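PDB 6GV5: hyperosmolarity resistance protein Emb from Staphylococcus epidermidis, which belongs to a giant extracellular matrix binding protein that mediates bacterial adherence to surface-immobilized fibronectin. Local coordinates for residues A[28-33]-A[47-52]; A[3-8]-A[41-46]. All blocks are in the same frame, centred on the assembly; numbering follows the deposited sequence.

Interaction 1. Residues A[28-33]-A[47-52]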
loop_
_atom_site.group_PDB
_atom_site.type_symbol
_atom_site.label_atom_id
_atom_site.label_comp_id
_atom_site.label_asym_id
_atom_site.label_seq_id
_atom_site.Cartn_x
_atom_site.Cartn_y
_atom_site.Cartn_z
ATOM N N GLN A 28 1.700 12.120 -3.643
ATOM C CA GLN A 28 2.535 13.304 -3.811
ATOM C C GLN A 28 3.996 12.932 -4.001
ATOM O O GLN A 28 4.676 13.497 -4.866
ATOM C CB GLN A 28 2.368 14.232 -2.611
ATOM C CG GLN A 28 1.100 15.033 -2.684
ATOM C CD GLN A 28 1.025 16.097 -1.624
ATOM O OE1 GLN A 28 1.992 16.343 -0.900
ATOM N NE2 GLN A 28 -0.130 16.743 -1.523
ATOM N N ALA A 29 4.497 11.983 -3.209
ATOM C CA ALA A 29 5.878 11.558 -3.359
ATOM C C ALA A 29 6.123 10.992 -4.752
ATOM O O ALA A 29 7.181 11.223 -5.346
ATOM C CB ALA A 29 6.225 10.525 -2.285
ATOM N N LEU A 30 5.149 10.253 -5.291
ATOM C CA LEU A 30 5.306 9.649 -6.611
ATOM C C LEU A 30 5.167 10.678 -7.725
ATOM O O LEU A 30 5.897 10.613 -8.722
ATOM C CB LEU A 30 4.287 8.523 -6.790
ATOM C CG LEU A 30 4.629 7.238 -6.035
ATOM C CD1 LEU A 30 3.405 6.345 -5.923
ATOM C CD2 LEU A 30 5.752 6.493 -6.721
ATOM N N GLU A 31 4.239 11.627 -7.582
ATOM C CA GLU A 31 4.143 12.709 -8.558
ATOM C C GLU A 31 5.449 13.489 -8.629
ATOM O O GLU A 31 5.898 13.871 -9.716
ATOM C CB GLU A 31 2.974 13.627 -8.205
ATOM C CG GLU A 31 1.610 12.965 -8.367
ATOM C CD GLU A 31 0.482 13.724 -7.683
ATOM O OE1 GLU A 31 0.741 14.803 -7.111
ATOM O OE2 GLU A 31 -0.668 13.232 -7.717
ATOM N N ASN A 32 6.084 13.723 -7.477
ATOM C CA ASN A 32 7.373 14.405 -7.468
ATOM C C ASN A 32 8.438 13.578 -8.176
ATOM O O ASN A 32 9.264 14.119 -8.919
ATOM C CB ASN A 32 7.793 14.694 -6.029
ATOM C CG ASN A 32 9.069 15.489 -5.949
ATOM O OD1 ASN A 32 9.269 16.440 -6.707
ATOM N ND2 ASN A 32 9.953 15.101 -5.041
ATOM N N ILE A 33 8.440 12.264 -7.950
ATOM C CA ILE A 33 9.369 11.387 -8.650
ATOM C C ILE A 33 9.136 11.464 -10.152
ATOM O O ILE A 33 10.088 11.554 -10.936
ATOM C CB ILE A 33 9.233 9.946 -8.122
ATOM C CG1 ILE A 33 9.695 9.876 -6.661
ATOM C CG2 ILE A 33 10.029 8.980 -8.986
ATOM C CD1 ILE A 33 9.288 8.606 -5.942
ATOM N N LEU A 47 5.856 4.957 -13.332
ATOM C CA LEU A 47 4.412 4.741 -13.333
ATOM C C LEU A 47 4.086 3.272 -13.100
ATOM O O LEU A 47 3.131 2.950 -12.384
ATOM C CB LEU A 47 3.811 5.220 -14.654
ATOM C CG LEU A 47 2.309 4.994 -14.817
ATOM C CD1 LEU A 47 1.505 5.761 -13.766
ATOM C CD2 LEU A 47 1.866 5.391 -16.221
ATOM N N SER A 48 4.858 2.367 -13.708
ATOM C CA SER A 48 4.670 0.943 -13.448
ATOM C C SER A 48 4.872 0.636 -11.969
ATOM O O SER A 48 4.099 -0.126 -11.371
ATOM C CB SER A 48 5.635 0.128 -14.309
ATOM O OG SER A 48 5.490 -1.266 -14.072
ATOM N N HIS A 49 5.897 1.232 -11.358
ATOM C CA HIS A 49 6.123 1.060 -9.927
ATOM C C HIS A 49 4.951 1.594 -9.117
ATOM O O HIS A 49 4.509 0.954 -8.151
ATOM C CB HIS A 49 7.426 1.759 -9.533
ATOM C CG HIS A 49 7.509 2.137 -8.086
ATOM N ND1 HIS A 49 7.816 3.414 -7.670
ATOM C CD2 HIS A 49 7.341 1.405 -6.960
ATOM C CE1 HIS A 49 7.826 3.455 -6.349
ATOM N NE2 HIS A 49 7.539 2.249 -5.894
ATOM N N ALA A 50 4.427 2.763 -9.494
ATOM C CA ALA A 50 3.289 3.327 -8.777
ATOM C C ALA A 50 2.070 2.419 -8.885
ATOM O O ALA A 50 1.321 2.257 -7.916
ATOM C CB ALA A 50 2.963 4.718 -9.320
ATOM N N LYS A 51 1.843 1.831 -10.061
ATOM C CA LYS A 51 0.695 0.950 -10.222
ATOM C C LYS A 51 0.835 -0.288 -9.352
ATOM O O LYS A 51 -0.151 -0.773 -8.781
ATOM C CB LYS A 51 0.538 0.558 -11.695
ATOM C CG LYS A 51 -0.057 1.661 -12.546
ATOM C CD LYS A 51 -0.213 1.239 -13.999
ATOM C CE LYS A 51 -0.752 2.389 -14.841
ATOM N NZ LYS A 51 -0.688 2.103 -16.303
ATOM N N PHE A 52 2.049 -0.823 -9.245
ATOM C CA PHE A 52 2.254 -2.002 -8.412
ATOM C C PHE A 52 2.088 -1.650 -6.942
ATOM O O PHE A 52 1.406 -2.360 -6.190
ATOM C CB PHE A 52 3.634 -2.598 -8.674
ATOM C CG PHE A 52 3.947 -3.787 -7.807
ATOM C CD1 PHE A 52 3.294 -4.990 -8.004
ATOM C CD2 PHE A 52 4.887 -3.697 -6.800
ATOM C CE1 PHE A 52 3.575 -6.085 -7.205
ATOM C CE2 PHE A 52 5.175 -4.788 -6.002
ATOM C CZ PHE A 52 4.520 -5.981 -6.207
#
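L30 packs against H49 and A50 in a small, buried and largely apolar contact between helix 24-35 and helix 40-65, with no hydrogen bond crossing from one segment to the other. The backbones come nearest at L30 and A50, whose CA atoms lie 7.0 Å apart, and the whole interface buries 126 Å² summed over both sides. L30 contributes almost all of its own side of the contact. Its two methyl groups divide the work. CD1 reaches CB of A50 at 3.8 Å, and the small alanine leaves room for the leucine branch to come down close to the neighbouring backbone. CD2 turns to the imidazole of H49, approaching CE1 at 3.7 Å and ND1 at nearly the same distance; the methyl meets the ring at a slant. With CG beside the backbone N and opposite the carbonyl carbon (chi1 -76°), the leucine fork is carried toward the other helix. Both segments belong to a GA module, a family built as a three-helix bundle, and the remaining helix, 2-18, closes the cluster with I16 on A50, while L22 of the loop after it and L53 further along helix 40-65 adjoin L30. The histidine marks the polar border of this cluster. Its NE2 is hydrogen-bonded to the backbone carbonyl O of I106, so this nitrogen must be the donor, and the bond probably limits rotation of the ring while its CE1 and ND1 side stays against the leucine methyl.

Interaction 2. Residues A[3-8]-A[41-46]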
loop_
_atom_site.group_PDB
_atom_site.type_symbol
_atom_site.label_atom_id
_atom_site.label_comp_id
_atom_site.label_asym_id
_atom_site.label_seq_id
_atom_site.Cartn_x
_atom_site.Cartn_y
_atom_site.Cartn_z
ATOM N N GLN A 3 8.357 18.207 -25.461
ATOM C CA GLN A 3 6.902 18.197 -25.348
ATOM C C GLN A 3 6.380 16.788 -25.090
ATOM O O GLN A 3 5.388 16.616 -24.374
ATOM C CB GLN A 3 6.261 18.790 -26.610
ATOM C CG GLN A 3 6.420 17.972 -27.893
ATOM C CD GLN A 3 7.693 18.294 -28.662
ATOM O OE1 GLN A 3 8.547 19.045 -28.188
ATOM N NE2 GLN A 3 7.825 17.721 -29.854
ATOM N N LYS A 4 7.041 15.773 -25.656
ATOM C CA LYS A 4 6.632 14.396 -25.413
ATOM C C LYS A 4 6.849 14.010 -23.955
ATOM O O LYS A 4 6.010 13.325 -23.358
ATOM C CB LYS A 4 7.411 13.443 -26.318
ATOM C CG LYS A 4 7.302 13.729 -27.807
ATOM C CD LYS A 4 8.019 12.635 -28.593
ATOM C CE LYS A 4 8.091 12.945 -30.073
ATOM N NZ LYS A 4 8.817 11.868 -30.804
ATOM N N LEU A 5 7.979 14.419 -23.373
ATOM C CA LEU A 5 8.255 14.089 -21.978
ATOM C C LEU A 5 7.288 14.801 -21.044
ATOM O O LEU A 5 6.780 14.199 -20.089
ATOM C CB LEU A 5 9.695 14.453 -21.627
ATOM C CG LEU A 5 10.125 14.165 -20.188
ATOM C CD1 LEU A 5 9.961 12.685 -19.883
ATOM C CD2 LEU A 5 11.557 14.604 -19.952
ATOM N N GLN A 6 7.025 16.087 -21.299
ATOM C CA GLN A 6 6.067 16.830 -20.490
ATOM C C GLN A 6 4.689 16.177 -20.525
ATOM O O GLN A 6 4.006 16.093 -19.497
ATOM C CB GLN A 6 5.987 18.277 -20.983
ATOM C CG GLN A 6 5.140 19.200 -20.117
ATOM C CD GLN A 6 5.850 19.625 -18.847
ATOM O OE1 GLN A 6 6.777 18.955 -18.387
ATOM N NE2 GLN A 6 5.426 20.747 -18.277
ATOM N N ASP A 7 4.262 15.706 -21.700
ATOM C CA ASP A 7 2.952 15.076 -21.812
ATOM C C ASP A 7 2.914 13.729 -21.098
ATOM O O ASP A 7 1.890 13.363 -20.512
ATOM C CB ASP A 7 2.578 14.909 -23.285
ATOM C CG ASP A 7 2.254 16.230 -23.959
ATOM O OD1 ASP A 7 2.243 17.267 -23.261
ATOM O OD2 ASP A 7 2.009 16.228 -25.184
ATOM N N ALA A 8 4.013 12.973 -21.144
ATOM C CA ALA A 8 4.048 11.686 -20.459
ATOM C C ALA A 8 3.983 11.867 -18.946
ATOM O O ALA A 8 3.328 11.083 -18.249
ATOM C CB ALA A 8 5.308 10.916 -20.854
ATOM N N ALA A 41 10.982 6.719 -21.028
ATOM C CA ALA A 41 11.181 5.365 -20.528
ATOM C C ALA A 41 11.204 5.347 -19.005
ATOM O O ALA A 41 10.588 4.477 -18.377
ATOM C CB ALA A 41 12.477 4.782 -21.097
ATOM N N ASN A 42 11.891 6.313 -18.392
ATOM C CA ASN A 42 11.972 6.355 -16.936
ATOM C C ASN A 42 10.634 6.735 -16.319
ATOM O O ASN A 42 10.282 6.249 -15.236
ATOM C CB ASN A 42 13.056 7.340 -16.494
ATOM C CG ASN A 42 14.451 6.759 -16.609
ATOM O OD1 ASN A 42 14.631 5.543 -16.657
ATOM N ND2 ASN A 42 15.452 7.633 -16.645
ATOM N N VAL A 43 9.875 7.613 -16.982
ATOM C CA VAL A 43 8.535 7.934 -16.502
ATOM C C VAL A 43 7.673 6.681 -16.487
ATOM O O VAL A 43 6.931 6.432 -15.531
ATOM C CB VAL A 43 7.893 9.038 -17.364
ATOM C CG1 VAL A 43 6.421 9.214 -17.002
ATOM C CG2 VAL A 43 8.651 10.349 -17.186
ATOM N N ALA A 44 7.768 5.865 -17.538
ATOM C CA ALA A 44 6.964 4.648 -17.605
ATOM C C ALA A 44 7.371 3.659 -16.521
ATOM O O ALA A 44 6.515 2.974 -15.951
ATOM C CB ALA A 44 7.094 4.006 -18.987
ATOM N N LYS A 45 8.674 3.562 -16.237
ATOM C CA LYS A 45 9.139 2.686 -15.167
ATOM C C LYS A 45 8.555 3.120 -13.830
ATOM O O LYS A 45 8.079 2.294 -13.041
ATOM C CB LYS A 45 10.665 2.695 -15.094
ATOM C CG LYS A 45 11.377 2.139 -16.314
ATOM C CD LYS A 45 12.880 2.382 -16.211
ATOM C CE LYS A 45 13.592 2.086 -17.523
ATOM N NZ LYS A 45 15.007 2.561 -17.505
ATOM N N GLN A 46 8.591 4.424 -13.554
ATOM C CA GLN A 46 8.074 4.923 -12.284
ATOM C C GLN A 46 6.560 4.789 -12.208
ATOM O O GLN A 46 6.020 4.524 -11.127
ATOM C CB GLN A 46 8.505 6.375 -12.086
ATOM C CG GLN A 46 10.002 6.542 -11.879
ATOM C CD GLN A 46 10.504 5.784 -10.664
ATOM O OE1 GLN A 46 9.777 5.616 -9.682
ATOM N NE2 GLN A 46 11.746 5.312 -10.726
#
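V43 bridges from helix 40-65 to L5 and A8, two residues three positions apart on helix 2-18, and each of its methyl groups serves a different partner. CG2 meets CD1 of L5 at 3.8 Å, the two side chains running at a slant to each other. CG1 lies over the backbone of A8, 3.8 Å from its O, and more loosely beside its methyl, with CB of A8 at 4.4 Å. The leucine leaves its helix at an angle to the partner, and CG set opposite the backbone N (chi1 180°) lets CD1 reach across to the valine. This is the close-packed part: V43 is buried, and K9 and A12 of helix 2-18 continue the wall around it, with Q37 from the preceding loop alongside. R40, just ahead of A41 on helix 40-65, touches L5 and A8 and extends the contact to K4. The solvent side is looser and polar, carried by exposed residues such as K4 and K45. On helix 40-65, K45 NZ donates to N42 OD1 at 3.1 Å, coming in almost head-on to the carbonyl oxygen (166°), a bond made within one helix and not across the pair. Helix 2-18 packed along helix 40-65, with helix 24-35 between them in sequence, is the arrangement expected of the three-helix bundle of a GA module.

Overall arrangement
Both interactions use helix 40-65 and lie about 12 Å apart between centres, on the same side of the chain's centre. In chain order the segments come as 3-8, 28-33, 41-46 and 47-52, so the two contacts cross along the sequence: interaction 2 ties helix 2-18 to the earlier part of helix 40-65, interaction 1 ties helix 24-35 to the next part of it. They meet where I33 CG2 lies 3.4 Å from Q46 OE1. Helix 40-65 is thus the common partner of the two preceding helices, which fits the three-helix bundle expected of a GA module; the same helix continues into sequence of the FIVAR family.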